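Local coordinates for uncharacterized protein (Staphylococcus aureus subsp. aureus Mu50, PDB 4QPV) that is of unknown function but belongs to the DUF1672 family and has a unique fold built on a kinked-helix-beta-beta-beta repeat, at residues A[33-38]-A[271-276]; A[59-64]-A[106-111]; A[263-268]-A[277-282]. One frame throughout, in Å; residues are numbered along the deposited sequence. Where two conformers were deposited one is given.

Interaction 1 (A[33-38]-A[271-276])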
ATOM      1  N   GLN A  33      -5.699   5.451  14.922  1.00 26.31           N
ATOM      2  CA  GLN A  33      -6.983   4.884  15.336  1.00 25.36           C
ATOM      3  C   GLN A  33      -8.083   5.135  14.316  1.00 29.28           C
ATOM      4  O   GLN A  33      -8.638   6.234  14.298  1.00 28.75           O
ATOM      5  CB  GLN A  33      -7.430   5.459  16.713  1.00 28.13           C
ATOM      6  CG  GLN A  33      -8.718   4.838  17.304  1.00 31.00           C
ATOM      7  CD  GLN A  33      -8.648   3.323  17.339  1.00 37.04           C
ATOM      8  OE1 GLN A  33      -9.267   2.621  16.531  1.00 32.32           O
ATOM      9  NE2 GLN A  33      -7.815   2.799  18.203  1.00 28.25           N
ATOM     10  N   PRO A  34      -8.492   4.116  13.531  1.00 26.87           N
ATOM     11  CA  PRO A  34      -9.670   4.288  12.663  1.00 28.71           C
ATOM     12  C   PRO A  34     -10.940   4.583  13.488  1.00 32.79           C
ATOM     13  O   PRO A  34     -10.986   4.255  14.686  1.00 31.80           O
ATOM     14  CB  PRO A  34      -9.769   2.927  11.943  1.00 29.63           C
ATOM     15  CG  PRO A  34      -8.367   2.367  11.991  1.00 31.59           C
ATOM     16  CD  PRO A  34      -7.932   2.754  13.382  1.00 28.20           C
ATOM     17  N   PRO A  35     -11.987   5.225  12.900  1.00 32.06           N
ATOM     18  CA  PRO A  35     -13.225   5.467  13.675  1.00 32.84           C
ATOM     19  C   PRO A  35     -13.695   4.166  14.352  1.00 34.74           C
ATOM     20  O   PRO A  35     -13.793   3.138  13.675  1.00 34.01           O
ATOM     21  CB  PRO A  35     -14.204   5.961  12.609  1.00 35.53           C
ATOM     22  CG  PRO A  35     -13.346   6.561  11.544  1.00 39.17           C
ATOM     23  CD  PRO A  35     -12.127   5.686  11.500  1.00 33.85           C
ATOM     24  N   ALA A  36     -13.876   4.191  15.697  1.00 31.46           N
ATOM     25  CA  ALA A  36     -14.240   2.990  16.474  1.00 32.49           C
ATOM     26  C   ALA A  36     -14.796   3.277  17.874  1.00 39.07           C
ATOM     27  O   ALA A  36     -14.522   4.332  18.449  1.00 39.75           O
ATOM     28  CB  ALA A  36     -12.996   2.110  16.631  1.00 31.51           C
ATOM     29  N   GLU A  37     -15.548   2.285  18.427  1.00 36.98           N
ATOM     30  CA  GLU A  37     -16.101   2.353  19.777  0.65 37.99           C
ATOM     31  C   GLU A  37     -15.029   2.022  20.787  1.00 42.09           C
ATOM     32  O   GLU A  37     -14.131   1.243  20.470  1.00 41.04           O
ATOM     33  CB  GLU A  37     -17.289   1.385  19.930  0.65 39.78           C
ATOM     34  CG  GLU A  37     -18.593   1.959  19.415  0.65 47.98           C
ATOM     35  CD  GLU A  37     -19.021   3.249  20.090  0.65 61.57           C
ATOM     36  OE1 GLU A  37     -19.735   3.177  21.116  0.65 54.37           O
ATOM     37  OE2 GLU A  37     -18.643   4.332  19.592  0.65 52.71           O
ATOM     38  N   LYS A  38     -15.132   2.587  22.014  1.00 40.66           N
ATOM     39  CA  LYS A  38     -14.163   2.323  23.082  0.50 40.48           C
ATOM     40  C   LYS A  38     -14.104   0.817  23.371  1.00 43.02           C
ATOM     41  O   LYS A  38     -13.020   0.279  23.568  1.00 41.89           O
ATOM     42  CB  LYS A  38     -14.514   3.106  24.359  0.50 44.74           C
ATOM     43  CG  LYS A  38     -14.290   4.611  24.260  0.50 61.10           C
ATOM     44  CD  LYS A  38     -14.804   5.312  25.508  0.50 72.77           C
ATOM     45  CE  LYS A  38     -14.678   6.810  25.424  0.50 85.51           C
ATOM     46  NZ  LYS A  38     -15.177   7.461  26.664  0.50 96.92           N
ATOM     47  N   THR A 271      -1.650  12.144  13.153  1.00 24.82           N
ATOM     48  CA  THR A 271      -1.315  10.913  13.894  1.00 24.84           C
ATOM     49  C   THR A 271      -2.457   9.889  13.971  1.00 28.99           C
ATOM     50  O   THR A 271      -2.193   8.691  13.866  1.00 28.00           O
ATOM     51  CB  THR A 271      -0.786  11.228  15.306  1.00 31.20           C
ATOM     52  OG1 THR A 271      -1.767  11.967  16.031  1.00 30.62           O
ATOM     53  CG2 THR A 271       0.543  12.003  15.277  1.00 29.78           C
ATOM     54  N   LYS A 272      -3.696  10.355  14.171  1.00 26.68           N
ATOM     55  CA  LYS A 272      -4.858   9.474  14.297  0.50 26.42           C
ATOM     56  C   LYS A 272      -5.261   8.917  12.933  1.00 29.30           C
ATOM     57  O   LYS A 272      -5.660   7.753  12.842  1.00 29.03           O
ATOM     58  CB  LYS A 272      -6.031  10.245  14.941  0.50 28.91           C
ATOM     59  CG  LYS A 272      -7.210   9.378  15.365  0.50 32.61           C
ATOM     60  CD  LYS A 272      -8.379  10.237  15.853  0.50 36.49           C
ATOM     61  CE  LYS A 272      -9.432   9.411  16.552  0.50 48.78           C
ATOM     62  NZ  LYS A 272     -10.595  10.237  16.988  0.50 55.73           N
ATOM     63  N   ARG A 273      -5.167   9.748  11.888  1.00 27.07           N
ATOM     64  CA  ARG A 273      -5.560   9.422  10.518  1.00 26.07           C
ATOM     65  C   ARG A 273      -4.448   9.819   9.546  1.00 29.48           C
ATOM     66  O   ARG A 273      -4.582  10.834   8.870  1.00 28.43           O
ATOM     67  CB  ARG A 273      -6.868  10.176  10.161  1.00 26.93           C
ATOM     68  CG  ARG A 273      -8.029   9.939  11.119  1.00 29.67           C
ATOM     69  CD  ARG A 273      -8.669   8.573  10.897  1.00 34.17           C
ATOM     70  NE  ARG A 273      -9.294   8.130  12.137  1.00 33.81           N
ATOM     71  CZ  ARG A 273     -10.470   8.559  12.578  1.00 39.19           C
ATOM     72  NH1 ARG A 273     -11.205   9.386  11.838  1.00 31.51           N
ATOM     73  NH2 ARG A 273     -10.946   8.127  13.737  1.00 35.49           N
ATOM     74  N   PRO A 274      -3.368   8.996   9.437  1.00 26.73           N
ATOM     75  CA  PRO A 274      -2.212   9.369   8.590  1.00 25.12           C
ATOM     76  C   PRO A 274      -2.449   9.150   7.101  1.00 31.41           C
ATOM     77  O   PRO A 274      -1.720   8.398   6.445  1.00 32.95           O
ATOM     78  CB  PRO A 274      -1.098   8.458   9.126  1.00 25.43           C
ATOM     79  CG  PRO A 274      -1.817   7.225   9.559  1.00 29.17           C
ATOM     80  CD  PRO A 274      -3.106   7.739  10.178  1.00 26.73           C
ATOM     81  N   ASN A 275      -3.447   9.846   6.565  1.00 28.18           N
ATOM     82  CA  ASN A 275      -3.879   9.726   5.176  1.00 27.58           C
ATOM     83  C   ASN A 275      -3.199  10.792   4.295  1.00 29.25           C
ATOM     84  O   ASN A 275      -3.605  11.959   4.282  1.00 29.87           O
ATOM     85  CB  ASN A 275      -5.425   9.846   5.106  1.00 27.94           C
ATOM     86  CG  ASN A 275      -6.010   9.566   3.747  1.00 41.07           C
ATOM     87  OD1 ASN A 275      -5.307   9.509   2.736  1.00 33.53           O
ATOM     88  ND2 ASN A 275      -7.321   9.360   3.699  1.00 38.42           N
ATOM     89  N   TYR A 276      -2.195  10.366   3.519  1.00 25.82           N
ATOM     90  CA  TYR A 276      -1.461  11.281   2.634  1.00 25.41           C
ATOM     91  C   TYR A 276      -2.375  11.940   1.588  1.00 31.38           C
ATOM     92  O   TYR A 276      -2.149  13.092   1.230  1.00 31.46           O
ATOM     93  CB  TYR A 276      -0.318  10.530   1.930  1.00 25.43           C
ATOM     94  CG  TYR A 276       0.696  11.454   1.292  1.00 25.26           C
ATOM     95  CD1 TYR A 276       1.788  11.927   2.015  1.00 26.48           C
ATOM     96  CD2 TYR A 276       0.584  11.828  -0.046  1.00 25.37           C
ATOM     97  CE1 TYR A 276       2.724  12.790   1.433  1.00 25.56           C
ATOM     98  CE2 TYR A 276       1.519  12.677  -0.641  1.00 25.18           C
ATOM     99  CZ  TYR A 276       2.578  13.162   0.107  1.00 27.72           C
ATOM    100  OH  TYR A 276       3.488  14.000  -0.475  1.00 29.65           O
TER

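Interaction 2 (A[59-64]-A[106-111])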
ATOM      1  N   PHE A  59      -6.488 -14.341   4.481  1.00 25.88           N
ATOM      2  CA  PHE A  59      -5.664 -14.122   3.286  1.00 25.62           C
ATOM      3  C   PHE A  59      -5.203 -15.432   2.681  1.00 32.01           C
ATOM      4  O   PHE A  59      -5.087 -15.513   1.455  1.00 33.30           O
ATOM      5  CB  PHE A  59      -4.481 -13.198   3.593  1.00 25.47           C
ATOM      6  CG  PHE A  59      -4.900 -11.750   3.588  1.00 25.43           C
ATOM      7  CD1 PHE A  59      -5.465 -11.169   4.720  1.00 27.02           C
ATOM      8  CD2 PHE A  59      -4.804 -10.983   2.425  1.00 26.62           C
ATOM      9  CE1 PHE A  59      -5.907  -9.836   4.698  1.00 27.33           C
ATOM     10  CE2 PHE A  59      -5.274  -9.667   2.394  1.00 27.86           C
ATOM     11  CZ  PHE A  59      -5.822  -9.104   3.529  1.00 26.32           C
HETATM   12  N   MSE A  60      -4.988 -16.479   3.514  1.00 28.57           N
HETATM   13  CA  MSE A  60      -4.607 -17.786   2.980  0.70 30.07           C
HETATM   14  C   MSE A  60      -5.823 -18.419   2.281  1.00 33.94           C
HETATM   15  O   MSE A  60      -5.700 -18.851   1.140  1.00 32.74           O
HETATM   16  CB  MSE A  60      -4.026 -18.717   4.068  0.70 32.65           C
HETATM   17  CG  MSE A  60      -3.564 -20.091   3.521  0.70 42.15           C
HETATM   18 SE   MSE A  60      -2.215 -19.992   2.076  0.52 52.52          SE
HETATM   19  CE  MSE A  60      -0.675 -19.548   3.162  0.70 47.81           C
ATOM     20  N   ASP A  61      -6.999 -18.452   2.958  1.00 31.93           N
ATOM     21  CA  ASP A  61      -8.227 -19.033   2.404  1.00 32.85           C
ATOM     22  C   ASP A  61      -8.668 -18.375   1.085  1.00 36.93           C
ATOM     23  O   ASP A  61      -9.039 -19.077   0.141  1.00 37.70           O
ATOM     24  CB  ASP A  61      -9.375 -18.917   3.417  1.00 34.41           C
ATOM     25  CG  ASP A  61      -9.252 -19.826   4.632  1.00 37.90           C
ATOM     26  OD1 ASP A  61      -8.440 -20.786   4.583  1.00 39.01           O
ATOM     27  OD2 ASP A  61      -9.943 -19.570   5.631  1.00 39.63           O
ATOM     28  N   ASN A  62      -8.623 -17.049   1.020  1.00 31.40           N
ATOM     29  CA  ASN A  62      -9.141 -16.322  -0.137  1.00 33.26           C
ATOM     30  C   ASN A  62      -8.126 -16.006  -1.226  1.00 37.48           C
ATOM     31  O   ASN A  62      -8.515 -15.994  -2.392  1.00 40.04           O
ATOM     32  CB  ASN A  62      -9.842 -15.023   0.314  1.00 30.03           C
ATOM     33  CG  ASN A  62     -11.104 -15.340   1.090  1.00 41.39           C
ATOM     34  OD1 ASN A  62     -12.055 -15.918   0.552  1.00 36.03           O
ATOM     35  ND2 ASN A  62     -11.078 -15.139   2.403  1.00 31.45           N
ATOM     36  N   PHE A  63      -6.864 -15.757  -0.887  1.00 32.21           N
ATOM     37  CA  PHE A  63      -5.881 -15.390  -1.905  1.00 31.09           C
ATOM     38  C   PHE A  63      -4.754 -16.415  -2.096  1.00 36.34           C
ATOM     39  O   PHE A  63      -3.993 -16.301  -3.067  1.00 35.28           O
ATOM     40  CB  PHE A  63      -5.291 -14.000  -1.600  1.00 30.57           C
ATOM     41  CG  PHE A  63      -6.370 -12.948  -1.477  1.00 31.25           C
ATOM     42  CD1 PHE A  63      -7.036 -12.474  -2.604  1.00 34.69           C
ATOM     43  CD2 PHE A  63      -6.770 -12.480  -0.229  1.00 33.36           C
ATOM     44  CE1 PHE A  63      -8.054 -11.521  -2.488  1.00 35.33           C
ATOM     45  CE2 PHE A  63      -7.804 -11.541  -0.113  1.00 35.53           C
ATOM     46  CZ  PHE A  63      -8.445 -11.078  -1.244  1.00 33.42           C
ATOM     47  N   GLY A  64      -4.669 -17.412  -1.211  1.00 33.37           N
ATOM     48  CA  GLY A  64      -3.634 -18.442  -1.295  1.00 33.15           C
ATOM     49  C   GLY A  64      -2.263 -17.879  -0.972  1.00 34.95           C
ATOM     50  O   GLY A  64      -1.244 -18.381  -1.457  1.00 34.96           O
ATOM     51  N   ASP A 106     -12.397 -21.397  14.244  1.00 32.26           N
ATOM     52  CA  ASP A 106     -11.204 -21.460  13.397  1.00 31.29           C
ATOM     53  C   ASP A 106     -11.608 -22.013  12.026  1.00 33.84           C
ATOM     54  O   ASP A 106     -10.747 -22.295  11.194  1.00 33.67           O
ATOM     55  CB  ASP A 106     -10.075 -22.282  14.028  1.00 32.97           C
ATOM     56  CG  ASP A 106      -9.532 -21.661  15.287  1.00 37.08           C
ATOM     57  OD1 ASP A 106      -9.089 -20.492  15.230  1.00 35.22           O
ATOM     58  OD2 ASP A 106      -9.611 -22.316  16.346  1.00 42.34           O
ATOM     59  N   SER A 107     -12.921 -22.123  11.781  1.00 31.28           N
ATOM     60  CA  SER A 107     -13.452 -22.658  10.524  1.00 33.09           C
ATOM     61  C   SER A 107     -13.128 -21.735   9.339  1.00 36.52           C
ATOM     62  O   SER A 107     -12.766 -20.572   9.516  1.00 33.48           O
ATOM     63  CB  SER A 107     -14.952 -22.930  10.615  1.00 38.62           C
ATOM     64  OG  SER A 107     -15.684 -21.728  10.777  1.00 53.78           O
ATOM     65  N   SER A 108     -13.165 -22.303   8.133  1.00 35.10           N
ATOM     66  CA  SER A 108     -12.826 -21.602   6.901  1.00 33.85           C
ATOM     67  C   SER A 108     -13.389 -20.182   6.827  1.00 36.60           C
ATOM     68  O   SER A 108     -14.545 -19.927   7.177  1.00 36.32           O
ATOM     69  CB  SER A 108     -13.317 -22.396   5.697  1.00 38.08           C
ATOM     70  OG  SER A 108     -13.036 -21.664   4.517  1.00 42.92           O
ATOM     71  N   LEU A 109     -12.554 -19.266   6.334  1.00 32.90           N
ATOM     72  CA  LEU A 109     -12.931 -17.882   6.134  1.00 32.54           C
ATOM     73  C   LEU A 109     -13.118 -17.575   4.636  1.00 37.01           C
ATOM     74  O   LEU A 109     -13.197 -16.399   4.271  1.00 34.13           O
ATOM     75  CB  LEU A 109     -11.917 -16.943   6.796  1.00 31.27           C
ATOM     76  CG  LEU A 109     -12.033 -16.897   8.323  1.00 34.29           C
ATOM     77  CD1 LEU A 109     -10.878 -16.117   8.927  1.00 33.29           C
ATOM     78  CD2 LEU A 109     -13.372 -16.295   8.758  1.00 34.32           C
ATOM     79  N   ARG A 110     -13.229 -18.644   3.783  1.00 37.75           N
ATOM     80  CA  ARG A 110     -13.482 -18.516   2.341  0.50 39.21           C
ATOM     81  C   ARG A 110     -14.725 -17.633   2.158  1.00 44.06           C
ATOM     82  O   ARG A 110     -15.791 -17.965   2.686  1.00 44.19           O
ATOM     83  CB  ARG A 110     -13.655 -19.920   1.724  0.50 42.55           C
ATOM     84  CG  ARG A 110     -14.233 -19.981   0.314  0.50 54.48           C
ATOM     85  CD  ARG A 110     -14.398 -21.417  -0.165  0.50 67.97           C
ATOM     86  NE  ARG A 110     -15.514 -22.105   0.493  0.50 76.90           N
ATOM     87  CZ  ARG A 110     -15.382 -23.000   1.471  0.50 90.23           C
ATOM     88  NH1 ARG A 110     -14.178 -23.338   1.914  0.50 71.89           N
ATOM     89  NH2 ARG A 110     -16.454 -23.566   2.007  0.50 82.25           N
ATOM     90  N   SER A 111     -14.569 -16.493   1.490  1.00 41.13           N
ATOM     91  CA  SER A 111     -15.608 -15.491   1.292  1.00 42.19           C
ATOM     92  C   SER A 111     -16.433 -15.666   0.026  1.00 51.96           C
ATOM     93  O   SER A 111     -15.911 -16.037  -1.032  1.00 52.19           O
ATOM     94  CB  SER A 111     -14.968 -14.109   1.274  1.00 43.33           C
ATOM     95  OG  SER A 111     -15.926 -13.065   1.251  1.00 48.63           O
TER

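Interaction 3 (A[263-268]-A[277-282])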
ATOM      1  N   GLN A 263       4.705  13.346  -5.928  1.00 26.02           N
ATOM      2  CA  GLN A 263       3.942  14.150  -4.980  1.00 25.36           C
ATOM      3  C   GLN A 263       4.813  14.473  -3.787  1.00 27.55           C
ATOM      4  O   GLN A 263       5.556  13.612  -3.307  1.00 25.08           O
ATOM      5  CB  GLN A 263       2.637  13.496  -4.501  1.00 26.48           C
ATOM      6  CG  GLN A 263       1.540  13.411  -5.570  1.00 33.60           C
ATOM      7  CD  GLN A 263       0.205  12.975  -4.985  1.00 46.94           C
ATOM      8  OE1 GLN A 263       0.094  12.572  -3.835  1.00 48.11           O
ATOM      9  NE2 GLN A 263      -0.840  13.013  -5.777  1.00 40.52           N
ATOM     10  N   ILE A 264       4.702  15.719  -3.305  1.00 25.37           N
ATOM     11  CA  ILE A 264       5.394  16.219  -2.122  1.00 24.23           C
ATOM     12  C   ILE A 264       4.426  17.113  -1.342  1.00 27.23           C
ATOM     13  O   ILE A 264       3.612  17.822  -1.934  1.00 25.76           O
ATOM     14  CB  ILE A 264       6.752  16.936  -2.426  1.00 26.81           C
ATOM     15  CG1 ILE A 264       7.608  17.066  -1.114  1.00 25.89           C
ATOM     16  CG2 ILE A 264       6.526  18.301  -3.134  1.00 27.91           C
ATOM     17  CD1 ILE A 264       9.109  17.442  -1.258  1.00 25.63           C
ATOM     18  N   SER A 265       4.528  17.067  -0.019  1.00 25.99           N
ATOM     19  CA  SER A 265       3.710  17.884   0.881  1.00 26.18           C
ATOM     20  C   SER A 265       4.585  18.488   1.994  1.00 30.02           C
ATOM     21  O   SER A 265       5.806  18.305   1.988  1.00 29.23           O
ATOM     22  CB  SER A 265       2.591  17.036   1.475  1.00 27.50           C
ATOM     23  OG  SER A 265       3.133  15.977   2.261  1.00 32.99           O
ATOM     24  N   ASN A 266       3.962  19.112   3.007  1.00 27.43           N
ATOM     25  CA  ASN A 266       4.737  19.654   4.129  1.00 27.95           C
ATOM     26  C   ASN A 266       5.236  18.481   5.028  1.00 28.55           C
ATOM     27  O   ASN A 266       4.952  17.303   4.743  1.00 25.67           O
ATOM     28  CB  ASN A 266       3.938  20.727   4.898  1.00 30.87           C
ATOM     29  CG  ASN A 266       2.769  20.227   5.716  1.00 39.40           C
ATOM     30  OD1 ASN A 266       2.652  19.039   6.046  1.00 32.14           O
ATOM     31  ND2 ASN A 266       1.900  21.146   6.113  1.00 36.50           N
ATOM     32  N   LYS A 267       6.011  18.794   6.082  1.00 25.72           N
ATOM     33  CA  LYS A 267       6.669  17.775   6.905  1.00 26.22           C
ATOM     34  C   LYS A 267       5.756  17.043   7.880  1.00 30.92           C
ATOM     35  O   LYS A 267       6.234  16.152   8.586  1.00 30.12           O
ATOM     36  CB  LYS A 267       7.827  18.430   7.703  1.00 30.62           C
ATOM     37  CG  LYS A 267       7.394  19.424   8.777  1.00 40.36           C
ATOM     38  CD  LYS A 267       8.575  19.913   9.628  1.00 49.74           C
ATOM     39  CE  LYS A 267       9.474  20.909   8.927  1.00 63.51           C
ATOM     40  NZ  LYS A 267      10.558  21.392   9.826  1.00 72.28           N
ATOM     41  N   TYR A 268       4.467  17.415   7.952  1.00 28.52           N
ATOM     42  CA  TYR A 268       3.588  16.883   8.993  1.00 28.79           C
ATOM     43  C   TYR A 268       2.678  15.756   8.556  1.00 31.97           C
ATOM     44  O   TYR A 268       2.404  15.588   7.375  1.00 31.72           O
ATOM     45  CB  TYR A 268       2.733  18.006   9.581  1.00 31.92           C
ATOM     46  CG  TYR A 268       3.567  19.103  10.202  1.00 36.85           C
ATOM     47  CD1 TYR A 268       4.170  18.930  11.446  1.00 40.28           C
ATOM     48  CD2 TYR A 268       3.785  20.301   9.530  1.00 38.65           C
ATOM     49  CE1 TYR A 268       4.965  19.929  12.011  1.00 42.87           C
ATOM     50  CE2 TYR A 268       4.565  21.313  10.091  1.00 41.31           C
ATOM     51  CZ  TYR A 268       5.156  21.121  11.331  1.00 52.37           C
ATOM     52  OH  TYR A 268       5.926  22.114  11.889  1.00 58.56           O
ATOM     53  N   SER A 277      -3.400  11.212   1.085  1.00 30.73           N
ATOM     54  CA  SER A 277      -4.286  11.741   0.033  1.00 31.70           C
ATOM     55  C   SER A 277      -5.080  12.977   0.477  1.00 35.28           C
ATOM     56  O   SER A 277      -5.565  13.706  -0.397  1.00 36.90           O
ATOM     57  CB  SER A 277      -5.239  10.662  -0.464  1.00 36.95           C
ATOM     58  OG  SER A 277      -6.283  10.433   0.467  1.00 52.51           O
ATOM     59  N   LYS A 278      -5.203  13.224   1.811  1.00 29.80           N
ATOM     60  CA  LYS A 278      -5.950  14.379   2.343  0.50 30.20           C
ATOM     61  C   LYS A 278      -5.037  15.600   2.520  1.00 34.38           C
ATOM     62  O   LYS A 278      -5.517  16.693   2.832  1.00 34.85           O
ATOM     63  CB  LYS A 278      -6.632  14.024   3.682  0.50 32.55           C
ATOM     64  CG  LYS A 278      -7.625  12.860   3.601  0.50 45.12           C
ATOM     65  CD  LYS A 278      -9.027  13.292   3.173  0.50 56.36           C
ATOM     66  CE  LYS A 278      -9.868  12.135   2.690  0.50 66.38           C
ATOM     67  NZ  LYS A 278      -9.438  11.658   1.346  0.50 76.60           N
ATOM     68  N   LYS A 279      -3.726  15.432   2.283  1.00 30.35           N
ATOM     69  CA  LYS A 279      -2.774  16.537   2.439  0.50 29.29           C
ATOM     70  C   LYS A 279      -2.731  17.438   1.210  1.00 33.26           C
ATOM     71  O   LYS A 279      -3.122  17.015   0.115  1.00 32.66           O
ATOM     72  CB  LYS A 279      -1.368  15.993   2.723  0.50 29.51           C
ATOM     73  CG  LYS A 279      -1.234  15.316   4.087  0.50 32.04           C
ATOM     74  CD  LYS A 279       0.231  15.105   4.455  0.50 31.92           C
ATOM     75  CE  LYS A 279       0.908  16.427   4.755  0.50 32.45           C
ATOM     76  NZ  LYS A 279       2.375  16.279   4.858  0.50 29.77           N
ATOM     77  N   GLU A 280      -2.234  18.670   1.400  1.00 28.93           N
ATOM     78  CA  GLU A 280      -2.031  19.624   0.313  0.50 29.59           C
ATOM     79  C   GLU A 280      -0.732  19.230  -0.362  1.00 33.19           C
ATOM     80  O   GLU A 280       0.313  19.161   0.299  1.00 32.82           O
ATOM     81  CB  GLU A 280      -2.006  21.078   0.823  0.50 31.64           C
ATOM     82  CG  GLU A 280      -1.805  22.094  -0.293  0.50 40.17           C
ATOM     83  CD  GLU A 280      -1.563  23.519   0.159  0.50 55.56           C
ATOM     84  OE1 GLU A 280      -0.410  23.839   0.525  0.50 41.51           O
ATOM     85  OE2 GLU A 280      -2.518  24.326   0.108  0.50 49.91           O
ATOM     86  N   VAL A 281      -0.789  18.896  -1.641  1.00 30.57           N
ATOM     87  CA  VAL A 281       0.434  18.438  -2.315  1.00 29.98           C
ATOM     88  C   VAL A 281       0.714  19.172  -3.593  1.00 32.20           C
ATOM     89  O   VAL A 281      -0.192  19.714  -4.221  1.00 30.90           O
ATOM     90  CB  VAL A 281       0.354  16.893  -2.638  1.00 33.69           C
ATOM     91  CG1 VAL A 281       0.276  16.042  -1.370  1.00 32.82           C
ATOM     92  CG2 VAL A 281      -0.801  16.568  -3.587  1.00 34.40           C
ATOM     93  N   ILE A 282       1.970  19.103  -4.004  1.00 29.67           N
ATOM     94  CA  ILE A 282       2.466  19.437  -5.324  1.00 30.93           C
ATOM     95  C   ILE A 282       2.426  18.126  -6.073  1.00 34.20           C
ATOM     96  O   ILE A 282       2.884  17.118  -5.517  1.00 32.36           O
ATOM     97  CB  ILE A 282       3.916  20.001  -5.304  1.00 35.06           C
ATOM     98  CG1 ILE A 282       3.997  21.382  -4.687  1.00 35.92           C
ATOM     99  CG2 ILE A 282       4.543  19.973  -6.720  1.00 37.82           C
ATOM    100  CD1 ILE A 282       5.423  21.765  -4.353  1.00 36.48           C
TER
HETATM  101  O   HOH W   1       1.219  20.165   2.685  1.00 31.05           O

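Interaction 1 (A[33-38]-A[271-276])
The carbonyl oxygen of Gln-33 is gripped by two nitrogens of a single arginine: NE of Arg-273 lies 2.9 Å from Gln-33 O, and NH2 of Arg-273 lies 3.0 Å from that same Gln-33 O. The oxygen sits in the guanidinium plane, at the edge bounded by NE and NH2; the NH2 donor lies in the carbonyl plane, whereas NE is tilted 33° from it. A bend at chi2 (-76°) turns the Arg-273 chain back to present this edge. Over one face of the guanidinium lies the Pro-35 ring, with Pro-35 CD 3.5 Å from Arg-273 CZ, so the flat group is held both at its rim and from above. The backbones meet next to it, where Gln-33 N donates to Lys-272 O at 3.1 Å, almost straight and on a lone pair. Alongside, the methylenes of the extended Lys-272 chain pass the gripped carbonyl, Lys-272 CG being 3.6 Å from Gln-33 O. Pro-35 and Glu-37 are also hydrogen-bonded through their backbones to Gly-76, between strands 67-75 and 78-87. This is a surface contact between two irregular loops, closed by a side-on, bifurcated arginine–carbonyl grip from the residue that opens an inverse gamma turn centred on Pro-274.

Interaction 2 (A[59-64]-A[106-111])
Two neighbouring side chains in the last turn of helix 48-63 hold an irregular loop against the helix in a surface contact made mainly of side-chain-to-backbone hydrogen bonds. The loop segment, 106-111, leads from strand 90-98 to helix 116-133 and contains an ST turn, in which Ser-108 OG accepts from Arg-110 N at 3.1 Å. Asp-61 reaches the loop at this turn. Its OD2 receives the N-H of Leu-109 at 2.7 Å on the anti side of the carboxylate, 33° out of the carboxylate plane, while its CB packs near Arg-110 N.

One residue further along the helix, the carboxamide of Asn-62 spans the backbone beyond Leu-109 and uses both ends of its amide. With CG anti to the carbonyl carbon (chi1 -67°), the group reaches off the helix toward the loop. Asn-62 ND2 donates to Leu-109 O at 3.1 Å; that oxygen is near the amide plane, but the nitrogen stands above the carbonyl plane of Leu-109 and so does not point at a lone pair. Asn-62 ND2 is also hydrogen-bonded to Phe-58 O of its own helix. With both ends of the amide engaged and a third bond back to the helix, the orientation of this buried group is fixed. Leu-109 thus has its N-H held by one helix residue and its carbonyl by the next, while its side chain lies on Gln-57 and Arg-54, about one and two turns back from Asp-61. Ser-111 OG is hydrogen-bonded to Asp-113 N, farther along the loop. The second end of the carboxamide makes the straighter bond, as Ser-111 N donates to Asn-62 OD1 at 2.7 Å with an N-H...O angle of 174°, in the carbonyl plane and on a lone pair.

Interaction 3 (A[263-268]-A[277-282])
A turn at chi3 (70°) in the otherwise extended Lys-279 side chain brings its ammonium group to Ser-265, whose OG, at chi1 63°, lies between its own backbone N and carbonyl carbon. The two meet where strand 259-265 ends, beside the antiparallel pairing of that strand with 282-285 in a mixed sheet and next to an Asx turn at Asn-266. Lys-279 NZ donates to Ser-265 OG at 2.7 Å and to Tyr-268 O at 2.6 Å, the latter in the carbonyl plane. A third bond, 3.0 Å long, joins Lys-279 NZ to Asn-266 OD1. That oxygen also accepts a hydrogen bond from Tyr-268 N to close the Asx turn, the two donors approaching from opposite faces of the amide plane. The lysine thus gathers a hydroxyl, an amide oxygen and a backbone carbonyl around one ammonium group.

Farther along, Ile-264 and Ile-282 form a hydrogen-bonded antiparallel pair. Ile-282 N meets Ile-264 O at 2.9 Å, nearly along the C=O axis, and Ile-264 N returns the bond to Ile-282 O. Their side chains run next to each other on the same face of the sheet, with Ile-264 CG2 3.8 Å from Ile-282 CB; helix 234-249 packs on this face through Met-241 and Ile-238. Two residues on from the pair, a water bridges the chains, accepting from Asn-266 N at 3.0 Å and donating to Glu-280 O at 2.7 Å.

Interactions 1 and 2 lie at the surface and rest largely on polar bonds, the first between two loops, the second between a helix end and a loop, whereas interaction 3 is partly buried and adds a paired-strand register and apolar contact. In interaction 1 an arginine bridges loops distant in sequence; in interaction 2 neutral and acidic side chains hold loop backbone; in interaction 3 a lysine gathers the end of a strand and the turn that follows. Interactions 1 and 3 touch through Tyr-276, whose ring packs by Gln-263 and Val-281, and both use the chain between strands 268-270 and 282-285. Interaction 2 stands apart, its centre about 37 Å from that of interaction 3, on the opposite side of the chain's centre.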